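Local atomic coordinates of endoribonuclease MazF4 (Mycobacterium tuberculosis, PDB entry 5XE2), a protein that cleaves single-stranded mRNA at UCGCU sequences as the endoribonuclease toxin of a type II toxin-antitoxin pair, neutralised by its antitoxin MazE4. Residues Leu43-Val54 with Leu62-Asn70. Sequence-based numbering, arbitrary orientation.
Sequences LTTTRRTIPTWV and LTGYVNADN
The indole of W53 lies between N67 and R48: CB of N67 sits over the five-membered ring, 4.2 Å from its centroid, in a CH-pi contact, while CB of R48 packs on the opposite face. The amide plane of N67 is tilted 28° from that of the indole, and its OD1 accepts a weak hydrogen bond from the D69 backbone N. At the indole edge a water lies in the ring plane, accepting from W53 NE1 at 3.1 Å and donating to D69 OD2. Tryptophan suits this place because it offers two broad faces and one N-H. On the Y65 ring, CA of R47 rests over one face, 3.9 Å from the centroid, and T44 O lies at the edge. R47, whose CG points away from its own N (chi1 174°), carries its extended chain past the phenol, CG and CD both meeting OH.

Beneath these rings, strand 65-75 runs between strands 37-44 and 53-55, antiparallel to both. T44 and Y65 exchange two backbone hydrogen bonds, as do V54 and V66; V66 N to V54 O is nearly straight at 174°. V66 CG2 also packs on L43 CD1, and V54 reaches helix 88-101, apolar branches fitting this buried side. T44 OG1 accepts from T46 N, an ST turn that starts the loop leaving the strand.

Past the chain's corner, T52 OG1 donates to D69 OD2 at 2.7 Å from above the carboxylate plane, and A68 N bonds T52 O. D69 OD2 thus receives two donors, the threonine hydroxyl and the water, which would probably stabilise its negative charge and tie the loop's return, through the indole N-H, to the corner at 68-69.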
# COMPACT_ATOMS: atom_id res chain seq x y z
N LEU A 43 5.31 -11.20 3.94
CA LEU A 43 5.48 -12.09 5.09
C LEU A 43 6.96 -12.34 5.26
O LEU A 43 7.68 -12.56 4.26
CB LEU A 43 4.77 -13.43 4.89
CG LEU A 43 3.42 -13.61 5.55
CD1 LEU A 43 2.34 -12.92 4.71
CD2 LEU A 43 3.13 -15.10 5.71
N THR A 44 7.42 -12.33 6.51
CA THR A 44 8.82 -12.52 6.85
C THR A 44 8.97 -13.39 8.11
O THR A 44 8.06 -13.47 8.94
CB THR A 44 9.56 -11.17 7.03
OG1 THR A 44 10.92 -11.41 7.41
CG2 THR A 44 8.89 -10.29 8.08
N THR A 45 10.12 -14.05 8.20
CA THR A 45 10.52 -14.77 9.40
C THR A 45 11.14 -13.80 10.40
O THR A 45 11.28 -14.15 11.59
CB THR A 45 11.55 -15.87 9.10
OG1 THR A 45 12.73 -15.28 8.55
CG2 THR A 45 10.99 -16.88 8.11
N THR A 46 11.52 -12.61 9.94
CA THR A 46 12.08 -11.59 10.81
C THR A 46 11.04 -11.24 11.85
O THR A 46 9.86 -11.04 11.53
CB THR A 46 12.51 -10.32 10.05
OG1 THR A 46 13.43 -10.68 9.01
CG2 THR A 46 13.17 -9.32 10.98
N ARG A 47 11.48 -11.19 13.10
CA ARG A 47 10.63 -10.92 14.23
C ARG A 47 10.85 -9.48 14.68
O ARG A 47 11.99 -9.07 14.88
CB ARG A 47 10.98 -11.87 15.37
CG ARG A 47 10.25 -11.59 16.66
CD ARG A 47 10.61 -12.63 17.69
NE ARG A 47 9.89 -12.39 18.94
CZ ARG A 47 10.01 -13.15 20.03
NH1 ARG A 47 10.83 -14.20 20.04
NH2 ARG A 47 9.30 -12.84 21.11
N ARG A 48 9.76 -8.73 14.81
CA ARG A 48 9.76 -7.44 15.48
C ARG A 48 8.45 -7.25 16.24
O ARG A 48 7.44 -7.86 15.90
CB ARG A 48 9.96 -6.31 14.48
CG ARG A 48 11.31 -6.39 13.81
CD ARG A 48 11.56 -5.21 12.93
NE ARG A 48 11.71 -3.99 13.72
CZ ARG A 48 11.68 -2.76 13.20
NH1 ARG A 48 11.50 -2.58 11.90
NH2 ARG A 48 11.83 -1.71 14.00
N THR A 49 8.49 -6.42 17.28
CA THR A 49 7.32 -6.19 18.13
C THR A 49 6.93 -4.71 18.03
O THR A 49 7.13 -3.93 18.96
CB THR A 49 7.59 -6.61 19.61
OG1 THR A 49 8.29 -5.58 20.32
CG2 THR A 49 8.41 -7.91 19.68
N ILE A 50 6.40 -4.34 16.87
CA ILE A 50 6.02 -2.95 16.58
C ILE A 50 4.61 -2.90 15.98
O ILE A 50 4.16 -3.90 15.42
CB ILE A 50 7.06 -2.25 15.67
CG1 ILE A 50 7.20 -2.96 14.31
CG2 ILE A 50 8.41 -2.20 16.36
CD1 ILE A 50 8.11 -2.24 13.33
N PRO A 51 3.90 -1.76 16.11
CA PRO A 51 2.50 -1.70 15.68
C PRO A 51 2.22 -2.18 14.25
O PRO A 51 1.17 -2.75 13.99
CB PRO A 51 2.13 -0.22 15.85
CG PRO A 51 3.02 0.25 16.95
CD PRO A 51 4.30 -0.52 16.83
N THR A 52 3.15 -1.96 13.32
CA THR A 52 2.93 -2.34 11.91
C THR A 52 3.32 -3.78 11.54
O THR A 52 3.20 -4.17 10.38
CB THR A 52 3.64 -1.36 10.97
OG1 THR A 52 5.00 -1.17 11.42
CG2 THR A 52 2.90 -0.03 10.97
N TRP A 53 3.81 -4.55 12.51
CA TRP A 53 4.11 -5.97 12.30
C TRP A 53 3.05 -6.80 13.02
O TRP A 53 2.66 -6.47 14.14
CB TRP A 53 5.52 -6.30 12.79
CG TRP A 53 6.55 -5.79 11.83
CD1 TRP A 53 6.59 -4.55 11.23
CD2 TRP A 53 7.67 -6.50 11.32
NE1 TRP A 53 7.67 -4.45 10.40
CE2 TRP A 53 8.36 -5.63 10.44
CE3 TRP A 53 8.17 -7.78 11.53
CZ2 TRP A 53 9.51 -6.01 9.76
CZ3 TRP A 53 9.31 -8.14 10.87
CH2 TRP A 53 9.97 -7.27 9.99
N VAL A 54 2.55 -7.83 12.34
CA VAL A 54 1.53 -8.73 12.89
C VAL A 54 2.07 -10.16 12.87
O VAL A 54 2.33 -10.69 11.80
CB VAL A 54 0.21 -8.65 12.09
CG1 VAL A 54 -0.86 -9.55 12.72
CG2 VAL A 54 -0.30 -7.21 12.02
N LEU A 62 0.36 -20.29 8.30
CA LEU A 62 1.78 -20.05 8.16
C LEU A 62 2.32 -19.49 9.47
O LEU A 62 1.58 -18.91 10.27
CB LEU A 62 2.03 -19.07 7.02
CG LEU A 62 1.48 -19.50 5.65
CD1 LEU A 62 1.19 -18.30 4.76
CD2 LEU A 62 2.43 -20.47 4.96
N THR A 63 3.62 -19.70 9.69
CA THR A 63 4.33 -19.07 10.81
C THR A 63 4.91 -17.72 10.34
O THR A 63 4.72 -17.31 9.19
CB THR A 63 5.41 -20.02 11.39
OG1 THR A 63 5.79 -19.57 12.70
CG2 THR A 63 6.65 -20.10 10.51
N GLY A 64 5.61 -17.03 11.24
CA GLY A 64 6.24 -15.76 10.91
C GLY A 64 5.35 -14.54 11.11
O GLY A 64 4.42 -14.57 11.93
N TYR A 65 5.66 -13.47 10.38
CA TYR A 65 5.14 -12.14 10.67
C TYR A 65 4.79 -11.42 9.39
O TYR A 65 5.47 -11.58 8.38
CB TYR A 65 6.19 -11.30 11.44
CG TYR A 65 6.66 -11.96 12.71
CD1 TYR A 65 7.63 -12.97 12.66
CD2 TYR A 65 6.12 -11.62 13.96
CE1 TYR A 65 8.06 -13.61 13.81
CE2 TYR A 65 6.55 -12.25 15.12
CZ TYR A 65 7.52 -13.25 15.03
OH TYR A 65 7.98 -13.91 16.15
N VAL A 66 3.72 -10.61 9.44
CA VAL A 66 3.34 -9.74 8.33
C VAL A 66 3.96 -8.37 8.57
O VAL A 66 3.77 -7.77 9.63
CB VAL A 66 1.80 -9.65 8.20
CG1 VAL A 66 1.39 -8.56 7.21
CG2 VAL A 66 1.23 -11.00 7.77
N ASN A 67 4.74 -7.89 7.59
CA ASN A 67 5.25 -6.51 7.61
C ASN A 67 4.32 -5.59 6.79
O ASN A 67 4.44 -5.49 5.56
CB ASN A 67 6.69 -6.48 7.07
CG ASN A 67 7.26 -5.06 6.97
OD1 ASN A 67 6.67 -4.10 7.45
ND2 ASN A 67 8.41 -4.94 6.33
N ALA A 68 3.40 -4.92 7.49
CA ALA A 68 2.43 -4.02 6.85
C ALA A 68 3.03 -2.70 6.37
O ALA A 68 2.35 -1.96 5.65
CB ALA A 68 1.25 -3.74 7.79
N ASP A 69 4.27 -2.40 6.76
CA ASP A 69 5.00 -1.26 6.17
C ASP A 69 5.43 -1.49 4.73
O ASP A 69 5.62 -0.52 3.99
CB ASP A 69 6.23 -0.88 7.02
CG ASP A 69 5.85 -0.21 8.33
OD1 ASP A 69 4.86 0.55 8.36
OD2 ASP A 69 6.56 -0.42 9.34
N ASN A 70 5.58 -2.75 4.33
CA ASN A 70 6.06 -3.08 3.00
C ASN A 70 4.88 -3.48 2.12
O ASN A 70 4.53 -4.65 2.00
CB ASN A 70 7.12 -4.19 3.09
CG ASN A 70 7.82 -4.50 1.77
OD1 ASN A 70 8.55 -5.48 1.71
ND2 ASN A 70 7.64 -3.69 0.72
O HOH W 1 8.80 -1.90 9.01